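Uncharacterized protein ydaL (Escherichia coli, PDB 3QD7) is an endonuclease that binds and cleaves DNA, a stand-alone small MutS-related protein of which this chain carries the Smr domain. Local coordinates at residues A[55-64]-A[92-103]; A[75-85]-A[121-132]. All blocks are in the same frame, centred on the assembly; numbering follows the deposited sequence.

The two contacts illustrate how an alpha/beta fold divides its labour between shape and backbone pairing. Interaction 1 (55-64 with 92-103) packs two helices side by side on one side of the sheet, and it is partly buried: a tryptophan knob in its buried part, a histidine bond near its more exposed end. Interaction 2 (75-85 with 121-132) lies closer to the centre of the chain, joins two neighbouring strands, and is governed by main-chain hydrogen bonds with apolar side chains on both faces. Strand 78-82 follows helix 57-73 and precedes helix 92-105, so the contacts are interleaved along the chain. They also touch, where His83 packs on Val96 and Arg97.

Interaction 1: residues A[55-64]-A[92-103]; sequences QPVEECRKMV and HANIVRSYVARW
Trp103 is the bump and helix 57-73 supplies the hollow in this helix-helix contact of the Smr alpha/beta fold, a knobs-into-holes fit in which the indole sits among Val57, Cys60, Arg61 and Val64. The two helical segments run in roughly the same direction, crossing at -35° with axes 10.5 Å apart. Arg61 lays its CB and CG over one face of the six-membered ring, a CH-pi contact with CG 4.0 Å from the centroid. Because Arg61 CG stands anti to the backbone N (chi1 -166°), its aliphatic stem crosses the indole while NE and NH2 hold Glu58 side-on; NH1 is bonded to Leu10 O. The indole NE1 in turn donates to Thr11 O, which ties the knob to the N-terminal loop. Val64 CG2 meets the indole edge, 4.0 Å from CE3. One and two turns before Trp103, Tyr99 and Ile95 receive Val57: its CG1 presses to 3.5 Å from Tyr99 CE2, while CG2 meets Ile95 CG2. Cys60 SG rests against both methyls of Val96. At the N-terminal end of both helices, His92 NE2 donates to Gln55 O at 2.7 Å; the oxygen lies in the imidazole plane, but NE2 stands well above the carbonyl plane.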
loop_
_atom_site.group_PDB
_atom_site.type_symbol
_atom_site.label_atom_id
_atom_site.label_comp_id
_atom_site.label_asym_id
_atom_site.label_seq_id
_atom_site.Cartn_x
_atom_site.Cartn_y
_atom_site.Cartn_z
ATOM N N GLN A 55 7.071 -11.542 5.256
ATOM C CA GLN A 55 6.952 -12.106 3.910
ATOM C C GLN A 55 8.112 -11.661 3.056
ATOM O O GLN A 55 8.425 -10.454 3.004
ATOM C CB GLN A 55 5.642 -11.695 3.235
ATOM C CG GLN A 55 4.380 -12.070 4.010
ATOM C CD GLN A 55 4.047 -13.557 3.953
ATOM O OE1 GLN A 55 4.678 -14.331 3.226
ATOM N NE2 GLN A 55 3.040 -13.959 4.727
ATOM N N PRO A 56 8.739 -12.620 2.347
ATOM C CA PRO A 56 9.776 -12.287 1.355
ATOM C C PRO A 56 9.251 -11.302 0.292
ATOM O O PRO A 56 8.032 -11.176 0.115
ATOM C CB PRO A 56 10.133 -13.647 0.741
ATOM C CG PRO A 56 8.987 -14.569 1.094
ATOM C CD PRO A 56 8.408 -14.060 2.370
ATOM N N VAL A 57 10.147 -10.600 -0.396
ATOM C CA VAL A 57 9.737 -9.526 -1.308
ATOM C C VAL A 57 8.861 -10.018 -2.478
ATOM O O VAL A 57 7.848 -9.388 -2.790
ATOM C CB VAL A 57 10.953 -8.677 -1.815
ATOM C CG1 VAL A 57 10.572 -7.827 -3.016
ATOM C CG2 VAL A 57 11.493 -7.784 -0.710
ATOM N N GLU A 58 9.228 -11.138 -3.108
ATOM C CA GLU A 58 8.438 -11.710 -4.216
ATOM C C GLU A 58 7.053 -12.152 -3.762
ATOM O O GLU A 58 6.084 -12.040 -4.506
ATOM C CB GLU A 58 9.142 -12.914 -4.835
ATOM C CG GLU A 58 9.108 -13.067 -6.371
ATOM C CD GLU A 58 8.193 -12.113 -7.137
ATOM O OE1 GLU A 58 7.188 -12.574 -7.716
ATOM O OE2 GLU A 58 8.505 -10.905 -7.214
ATOM N N GLU A 59 6.958 -12.670 -2.545
ATOM C CA GLU A 59 5.643 -13.038 -1.991
ATOM C C GLU A 59 4.787 -11.793 -1.736
ATOM O O GLU A 59 3.597 -11.813 -1.994
ATOM C CB GLU A 59 5.793 -13.889 -0.727
ATOM C CG GLU A 59 4.491 -14.534 -0.227
ATOM C CD GLU A 59 3.976 -15.710 -1.115
ATOM O OE1 GLU A 59 2.771 -16.072 -1.018
ATOM O OE2 GLU A 59 4.769 -16.277 -1.900
ATOM N N CYS A 60 5.399 -10.721 -1.230
ATOM C CA CYS A 60 4.728 -9.427 -1.059
ATOM C C CYS A 60 4.184 -8.926 -2.376
ATOM O O CYS A 60 3.070 -8.436 -2.425
ATOM C CB CYS A 60 5.693 -8.361 -0.503
ATOM S SG CYS A 60 6.114 -8.579 1.225
ATOM N N ARG A 61 4.976 -9.044 -3.443
ATOM C CA ARG A 61 4.549 -8.584 -4.768
ATOM C C ARG A 61 3.313 -9.335 -5.315
ATOM O O ARG A 61 2.432 -8.735 -5.951
ATOM C CB ARG A 61 5.703 -8.662 -5.763
ATOM C CG ARG A 61 5.448 -7.907 -7.066
ATOM C CD ARG A 61 6.607 -8.062 -8.054
ATOM N NE ARG A 61 6.553 -9.394 -8.616
ATOM C CZ ARG A 61 6.022 -9.680 -9.797
ATOM N NH1 ARG A 61 5.560 -8.707 -10.580
ATOM N NH2 ARG A 61 5.965 -10.940 -10.200
ATOM N N LYS A 62 3.258 -10.637 -5.054
ATOM C CA LYS A 62 2.097 -11.458 -5.426
ATOM C C LYS A 62 0.856 -11.138 -4.568
ATOM O O LYS A 62 -0.246 -11.042 -5.088
ATOM C CB LYS A 62 2.455 -12.957 -5.355
ATOM C CG LYS A 62 3.642 -13.360 -6.257
ATOM C CD LYS A 62 3.741 -14.890 -6.513
ATOM C CE LYS A 62 4.105 -15.657 -5.257
ATOM N NZ LYS A 62 4.815 -16.927 -5.570
ATOM N N MET A 63 1.049 -10.960 -3.264
ATOM C CA MET A 63 -0.050 -10.647 -2.338
ATOM C C MET A 63 -0.666 -9.258 -2.583
ATOM O O MET A 63 -1.873 -9.097 -2.602
ATOM C CB MET A 63 0.451 -10.744 -0.884
ATOM C CG MET A 63 0.839 -12.159 -0.456
ATOM S SD MET A 63 1.789 -12.178 1.081
ATOM C CE MET A 63 0.459 -12.066 2.275
ATOM N N VAL A 64 0.174 -8.256 -2.781
ATOM C CA VAL A 64 -0.315 -6.888 -3.008
ATOM C C VAL A 64 -1.146 -6.842 -4.300
ATOM O O VAL A 64 -2.238 -6.278 -4.344
ATOM C CB VAL A 64 0.902 -5.870 -3.037
ATOM C CG1 VAL A 64 0.492 -4.488 -3.560
ATOM C CG2 VAL A 64 1.558 -5.778 -1.639
ATOM N N HIS A 92 14.326 -5.253 6.366
ATOM C CA HIS A 92 13.394 -5.916 5.469
ATOM C C HIS A 92 12.079 -5.160 5.387
ATOM O O HIS A 92 11.525 -4.982 4.296
ATOM C CB HIS A 92 13.151 -7.360 5.920
ATOM C CG HIS A 92 12.159 -8.092 5.070
ATOM N ND1 HIS A 92 12.463 -8.562 3.812
ATOM C CD2 HIS A 92 10.867 -8.418 5.291
ATOM C CE1 HIS A 92 11.403 -9.159 3.298
ATOM N NE2 HIS A 92 10.420 -9.085 4.177
ATOM N N ALA A 93 11.595 -4.708 6.544
ATOM C CA ALA A 93 10.362 -3.923 6.650
ATOM C C ALA A 93 10.397 -2.645 5.799
ATOM O O ALA A 93 9.415 -2.316 5.128
ATOM C CB ALA A 93 10.083 -3.577 8.114
ATOM N N ASN A 94 11.517 -1.927 5.836
ATOM C CA ASN A 94 11.662 -0.734 5.001
ATOM C C ASN A 94 11.803 -1.036 3.498
ATOM O O ASN A 94 11.378 -0.244 2.657
ATOM C CB ASN A 94 12.843 0.146 5.459
ATOM C CG ASN A 94 12.746 1.546 4.879
ATOM O OD1 ASN A 94 13.631 2.019 4.140
ATOM N ND2 ASN A 94 11.640 2.204 5.174
ATOM N N ILE A 95 12.433 -2.161 3.172
ATOM C CA ILE A 95 12.512 -2.606 1.780
ATOM C C ILE A 95 11.103 -2.937 1.269
ATOM O O ILE A 95 10.699 -2.486 0.190
ATOM C CB ILE A 95 13.450 -3.830 1.598
ATOM C CG1 ILE A 95 14.914 -3.492 1.944
ATOM C CG2 ILE A 95 13.362 -4.361 0.186
ATOM C CD1 ILE A 95 15.456 -2.236 1.290
ATOM N N VAL A 96 10.370 -3.729 2.048
ATOM C CA VAL A 96 8.966 -3.995 1.777
ATOM C C VAL A 96 8.144 -2.695 1.637
ATOM O O VAL A 96 7.397 -2.550 0.670
ATOM C CB VAL A 96 8.319 -4.932 2.825
ATOM C CG1 VAL A 96 6.790 -5.103 2.561
ATOM C CG2 VAL A 96 8.986 -6.302 2.787
ATOM N N ARG A 97 8.286 -1.784 2.605
ATOM C CA ARG A 97 7.613 -0.495 2.597
ATOM C C ARG A 97 7.926 0.259 1.295
ATOM O O ARG A 97 7.043 0.871 0.690
ATOM C CB ARG A 97 8.053 0.344 3.814
ATOM C CG ARG A 97 7.189 1.615 4.036
ATOM C CD ARG A 97 7.615 2.410 5.262
ATOM N NE ARG A 97 8.922 3.040 5.080
ATOM C CZ ARG A 97 9.156 4.347 5.129
ATOM N NH1 ARG A 97 8.169 5.222 5.374
ATOM N NH2 ARG A 97 10.397 4.779 4.928
ATOM N N SER A 98 9.197 0.216 0.877
ATOM C CA SER A 98 9.633 0.959 -0.328
ATOM C C SER A 98 9.044 0.378 -1.608
ATOM O O SER A 98 8.629 1.132 -2.491
ATOM C CB SER A 98 11.154 1.062 -0.430
ATOM O OG SER A 98 11.660 1.860 0.603
ATOM N N TYR A 99 8.968 -0.952 -1.677
ATOM C CA TYR A 99 8.316 -1.618 -2.802
ATOM C C TYR A 99 6.839 -1.319 -2.818
ATOM O O TYR A 99 6.270 -1.083 -3.898
ATOM C CB TYR A 99 8.549 -3.130 -2.764
ATOM C CG TYR A 99 9.792 -3.559 -3.513
ATOM C CD1 TYR A 99 9.957 -3.246 -4.878
ATOM C CD2 TYR A 99 10.810 -4.273 -2.869
ATOM C CE1 TYR A 99 11.093 -3.644 -5.574
ATOM C CE2 TYR A 99 11.971 -4.673 -3.564
ATOM C CZ TYR A 99 12.092 -4.351 -4.915
ATOM O OH TYR A 99 13.210 -4.725 -5.602
ATOM N N VAL A 100 6.206 -1.329 -1.632
ATOM C CA VAL A 100 4.756 -1.064 -1.568
ATOM C C VAL A 100 4.484 0.371 -2.064
ATOM O O VAL A 100 3.533 0.619 -2.810
ATOM C CB VAL A 100 4.160 -1.302 -0.137
ATOM C CG1 VAL A 100 2.738 -0.720 -0.035
ATOM C CG2 VAL A 100 4.162 -2.816 0.255
ATOM N N ALA A 101 5.348 1.308 -1.683
ATOM C CA ALA A 101 5.234 2.687 -2.172
ATOM C C ALA A 101 5.198 2.780 -3.705
ATOM O O ALA A 101 4.408 3.523 -4.264
ATOM C CB ALA A 101 6.365 3.544 -1.624
ATOM N N ARG A 102 6.077 2.037 -4.376
ATOM C CA ARG A 102 6.109 2.034 -5.826
ATOM C C ARG A 102 4.919 1.279 -6.399
ATOM O O ARG A 102 4.261 1.766 -7.313
ATOM C CB ARG A 102 7.395 1.362 -6.308
ATOM C CG ARG A 102 7.353 0.967 -7.771
ATOM C CD ARG A 102 8.465 0.025 -8.092
ATOM N NE ARG A 102 9.728 0.747 -8.209
ATOM C CZ ARG A 102 10.827 0.236 -8.743
ATOM N NH1 ARG A 102 10.816 -1.012 -9.210
ATOM N NH2 ARG A 102 11.927 0.975 -8.814
ATOM N N TRP A 103 4.659 0.075 -5.886
ATOM C CA TRP A 103 3.601 -0.782 -6.457
ATOM C C TRP A 103 2.231 -0.126 -6.477
ATOM O O TRP A 103 1.475 -0.294 -7.438
ATOM C CB TRP A 103 3.530 -2.118 -5.720
ATOM C CG TRP A 103 4.779 -2.938 -5.848
ATOM C CD1 TRP A 103 5.726 -2.863 -6.832
ATOM C CD2 TRP A 103 5.204 -3.977 -4.962
ATOM N NE1 TRP A 103 6.723 -3.792 -6.605
ATOM C CE2 TRP A 103 6.420 -4.492 -5.465
ATOM C CE3 TRP A 103 4.663 -4.541 -3.816
ATOM C CZ2 TRP A 103 7.106 -5.535 -4.841
ATOM C CZ3 TRP A 103 5.335 -5.574 -3.200
ATOM C CH2 TRP A 103 6.556 -6.054 -3.703
#

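Interaction 2: residues A[75-85]-A[121-132]; sequences GLRNVLIIHGK and GGSGACYVALRK
Val79, Ile81, Val128 and Leu130 form the apolar centre where strands 78-82 and 125-130 run antiparallel in the central sheet of the Smr domain. Val79 CG2 lies 3.8 Å from Val128 CB, and its CG1 touches Leu130 CD2, the two side chains crossing at about a right angle. Farther along the same face, Ile81 CD1 reaches Val128 CG2; Leu104 of helix 92-105 packs on both Ile81 and Val128. The other face carries Leu80, whose CG lies anti to the backbone N (chi1 179°), leaving CD1 to lean across the strand boundary against Ala125 CB and Tyr127 CD1. Tyr127 extends this face through a ring stack with Tyr44, and its hydroxyl is bonded to His120.

Between the faces, Val79 pairs with Val128 and Ile81 with Cys126, each through two main-chain bonds; Ile81 N to Cys126 O is nearly straight at 171°. Beyond the strand, Gly124 O receives both His83 N and Gly84 N, at 2.9 and 2.8 Å respectively. This carbonyl also lies over a face of the His83 ring, while NE2 donates to Ser123 O at 3.3 Å. Lys85 lays its extended aliphatic chain alongside Ser123 and Gly124. At the opposite end, Leu130 N bonds to Arg77 O, and Lys132 NZ meets Gly75 O in the carbonyl plane.

Regular main-chain pairing thus fixes the strand register, whereas the shared Gly124 carbonyl and the histidine bond pin the turn before strand 125-130 to the loop after strand 78-82.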
loop_
_atom_site.group_PDB
_atom_site.type_symbol
_atom_site.label_atom_id
_atom_site.label_comp_id
_atom_site.label_asym_id
_atom_site.label_seq_id
_atom_site.Cartn_x
_atom_site.Cartn_y
_atom_site.Cartn_z
ATOM N N GLY A 75 -15.494 -3.710 -4.500
ATOM C CA GLY A 75 -15.892 -2.311 -4.283
ATOM C C GLY A 75 -15.335 -1.631 -3.033
ATOM O O GLY A 75 -15.967 -0.729 -2.486
ATOM N N LEU A 76 -14.148 -2.045 -2.581
ATOM C CA LEU A 76 -13.506 -1.381 -1.422
ATOM C C LEU A 76 -12.928 -0.037 -1.835
ATOM O O LEU A 76 -12.256 0.061 -2.853
ATOM C CB LEU A 76 -12.405 -2.259 -0.812
ATOM C CG LEU A 76 -12.794 -3.352 0.196
ATOM C CD1 LEU A 76 -13.801 -4.311 -0.358
ATOM C CD2 LEU A 76 -11.583 -4.122 0.664
ATOM N N ARG A 77 -13.185 0.986 -1.037
ATOM C CA ARG A 77 -12.774 2.344 -1.349
ATOM C C ARG A 77 -11.487 2.720 -0.628
ATOM O O ARG A 77 -10.816 3.668 -1.000
ATOM C CB ARG A 77 -13.898 3.319 -1.029
ATOM C CG ARG A 77 -15.115 3.097 -1.922
ATOM C CD ARG A 77 -16.272 3.951 -1.482
ATOM N NE ARG A 77 -16.049 5.346 -1.831
ATOM C CZ ARG A 77 -16.650 6.364 -1.228
ATOM N NH1 ARG A 77 -16.410 7.602 -1.633
ATOM N NH2 ARG A 77 -17.493 6.145 -0.218
ATOM N N ASN A 78 -11.156 1.959 0.401
ATOM C CA ASN A 78 -9.883 2.119 1.089
ATOM C C ASN A 78 -9.423 0.840 1.732
ATOM O O ASN A 78 -10.222 0.029 2.172
ATOM C CB ASN A 78 -9.907 3.266 2.093
ATOM C CG ASN A 78 -11.218 3.368 2.818
ATOM O OD1 ASN A 78 -12.074 4.186 2.461
ATOM N ND2 ASN A 78 -11.395 2.530 3.840
ATOM N N VAL A 79 -8.109 0.656 1.735
ATOM C CA VAL A 79 -7.517 -0.536 2.303
ATOM C C VAL A 79 -6.308 -0.147 3.109
ATOM O O VAL A 79 -5.767 0.961 2.950
ATOM C CB VAL A 79 -7.174 -1.597 1.235
ATOM C CG1 VAL A 79 -8.441 -2.058 0.569
ATOM C CG2 VAL A 79 -6.178 -1.044 0.170
ATOM N N LEU A 80 -5.933 -1.051 4.005
ATOM C CA LEU A 80 -4.776 -0.905 4.861
ATOM C C LEU A 80 -3.706 -1.908 4.469
ATOM O O LEU A 80 -3.968 -3.112 4.387
ATOM C CB LEU A 80 -5.185 -1.166 6.329
ATOM C CG LEU A 80 -4.079 -1.085 7.390
ATOM C CD1 LEU A 80 -3.560 0.350 7.474
ATOM C CD2 LEU A 80 -4.671 -1.500 8.716
ATOM N N ILE A 81 -2.481 -1.441 4.253
ATOM C CA ILE A 81 -1.395 -2.386 4.047
ATOM C C ILE A 81 -0.375 -2.314 5.177
ATOM O O ILE A 81 0.161 -1.252 5.466
ATOM C CB ILE A 81 -0.702 -2.199 2.673
ATOM C CG1 ILE A 81 -1.721 -2.229 1.514
ATOM C CG2 ILE A 81 0.394 -3.269 2.484
ATOM C CD1 ILE A 81 -1.070 -1.892 0.188
ATOM N N ILE A 82 -0.086 -3.473 5.768
ATOM C CA ILE A 82 0.808 -3.593 6.907
ATOM C C ILE A 82 2.152 -4.153 6.474
ATOM O O ILE A 82 2.284 -5.353 6.169
ATOM C CB ILE A 82 0.208 -4.528 8.004
ATOM C CG1 ILE A 82 -1.279 -4.177 8.240
ATOM C CG2 ILE A 82 1.043 -4.448 9.311
ATOM C CD1 ILE A 82 -2.133 -5.282 8.877
ATOM N N HIS A 83 3.154 -3.285 6.438
ATOM C CA HIS A 83 4.511 -3.703 6.044
ATOM C C HIS A 83 5.466 -3.888 7.229
ATOM O O HIS A 83 6.424 -4.648 7.128
ATOM C CB HIS A 83 5.098 -2.710 5.053
ATOM C CG HIS A 83 4.976 -1.294 5.499
ATOM N ND1 HIS A 83 4.111 -0.403 4.906
ATOM C CD2 HIS A 83 5.593 -0.621 6.498
ATOM C CE1 HIS A 83 4.206 0.762 5.516
ATOM N NE2 HIS A 83 5.088 0.650 6.495
ATOM N N GLY A 84 5.204 -3.195 8.340
ATOM C CA GLY A 84 6.061 -3.290 9.514
ATOM C C GLY A 84 6.999 -2.101 9.654
ATOM O O GLY A 84 7.142 -1.307 8.731
ATOM N N LYS A 85 7.629 -1.985 10.825
ATOM C CA LYS A 85 8.582 -0.906 11.105
ATOM C C LYS A 85 9.993 -1.481 11.096
ATOM O O LYS A 85 10.243 -2.550 11.636
ATOM C CB LYS A 85 8.286 -0.230 12.459
ATOM C CG LYS A 85 6.824 0.159 12.707
ATOM C CD LYS A 85 6.628 0.784 14.091
ATOM C CE LYS A 85 5.156 1.155 14.365
ATOM N NZ LYS A 85 5.041 2.027 15.615
ATOM N N GLY A 121 -1.617 0.724 13.198
ATOM C CA GLY A 121 -0.252 0.249 13.017
ATOM C C GLY A 121 0.781 1.354 12.812
ATOM O O GLY A 121 1.974 1.081 12.745
ATOM N N GLY A 122 0.315 2.600 12.711
ATOM C CA GLY A 122 1.213 3.765 12.596
ATOM C C GLY A 122 2.189 3.678 11.446
ATOM O O GLY A 122 1.838 3.277 10.327
ATOM N N SER A 123 3.432 4.020 11.740
ATOM C CA SER A 123 4.504 3.998 10.742
ATOM C C SER A 123 4.791 2.590 10.157
ATOM O O SER A 123 5.556 2.450 9.200
ATOM C CB SER A 123 5.779 4.658 11.308
ATOM O OG SER A 123 6.540 3.721 12.046
ATOM N N GLY A 124 4.154 1.553 10.708
ATOM C CA GLY A 124 4.268 0.212 10.109
ATOM C C GLY A 124 3.210 -0.128 9.069
ATOM O O GLY A 124 3.164 -1.264 8.585
ATOM N N ALA A 125 2.339 0.819 8.724
ATOM C CA ALA A 125 1.229 0.515 7.794
ATOM C C ALA A 125 0.855 1.705 6.992
ATOM O O ALA A 125 1.154 2.843 7.392
ATOM C CB ALA A 125 -0.001 0.018 8.588
ATOM N N CYS A 126 0.173 1.508 5.874
ATOM C CA CYS A 126 -0.374 2.663 5.178
ATOM C C CYS A 126 -1.813 2.466 4.703
ATOM O O CYS A 126 -2.238 1.346 4.366
ATOM C CB CYS A 126 0.548 3.135 4.044
ATOM S SG CYS A 126 0.612 2.008 2.675
ATOM N N TYR A 127 -2.548 3.571 4.729
ATOM C CA TYR A 127 -3.904 3.699 4.214
ATOM C C TYR A 127 -3.777 3.888 2.740
ATOM O O TYR A 127 -2.891 4.621 2.297
ATOM C CB TYR A 127 -4.545 4.994 4.732
ATOM C CG TYR A 127 -4.817 5.010 6.200
ATOM C CD1 TYR A 127 -5.141 3.835 6.865
ATOM C CD2 TYR A 127 -4.783 6.202 6.933
ATOM C CE1 TYR A 127 -5.414 3.821 8.200
ATOM C CE2 TYR A 127 -5.057 6.197 8.289
ATOM C CZ TYR A 127 -5.375 4.991 8.907
ATOM O OH TYR A 127 -5.657 4.925 10.235
ATOM N N VAL A 128 -4.693 3.306 1.981
ATOM C CA VAL A 128 -4.689 3.465 0.547
ATOM C C VAL A 128 -6.111 3.847 0.097
ATOM O O VAL A 128 -7.091 3.193 0.486
ATOM C CB VAL A 128 -4.219 2.144 -0.168
ATOM C CG1 VAL A 128 -4.113 2.325 -1.689
ATOM C CG2 VAL A 128 -2.922 1.610 0.428
ATOM N N ALA A 129 -6.220 4.902 -0.717
ATOM C CA ALA A 129 -7.510 5.278 -1.300
ATOM C C ALA A 129 -7.669 4.616 -2.668
ATOM O O ALA A 129 -6.785 4.712 -3.517
ATOM C CB ALA A 129 -7.661 6.799 -1.405
ATOM N N LEU A 130 -8.806 3.960 -2.856
ATOM C CA LEU A 130 -9.091 3.227 -4.080
ATOM C C LEU A 130 -10.289 3.867 -4.793
ATOM O O LEU A 130 -11.291 4.193 -4.153
ATOM C CB LEU A 130 -9.401 1.758 -3.740
ATOM C CG LEU A 130 -8.347 0.639 -3.773
ATOM C CD1 LEU A 130 -6.930 1.037 -3.561
ATOM C CD2 LEU A 130 -8.688 -0.435 -2.808
ATOM N N ARG A 131 -10.177 4.056 -6.103
ATOM C CA ARG A 131 -11.287 4.558 -6.951
ATOM C C ARG A 131 -12.411 3.510 -6.982
ATOM O O ARG A 131 -12.151 2.318 -7.143
ATOM C CB ARG A 131 -10.762 4.825 -8.358
ATOM C CG ARG A 131 -11.710 5.482 -9.328
ATOM C CD ARG A 131 -11.338 5.015 -10.747
ATOM N NE ARG A 131 -10.385 5.920 -11.370
ATOM C CZ ARG A 131 -9.469 5.592 -12.278
ATOM N NH1 ARG A 131 -9.306 4.340 -12.700
ATOM N NH2 ARG A 131 -8.683 6.547 -12.751
ATOM N N LYS A 132 -13.652 3.947 -6.782
ATOM C CA LYS A 132 -14.787 3.030 -6.753
ATOM C C LYS A 132 -15.257 2.665 -8.179
ATOM O O LYS A 132 -15.859 3.486 -8.886
ATOM C CB LYS A 132 -15.925 3.646 -5.936
ATOM C CG LYS A 132 -17.190 2.807 -5.883
ATOM C CD LYS A 132 -17.112 1.759 -4.799
ATOM C CE LYS A 132 -18.444 1.071 -4.654
ATOM N NZ LYS A 132 -18.658 0.671 -3.225
#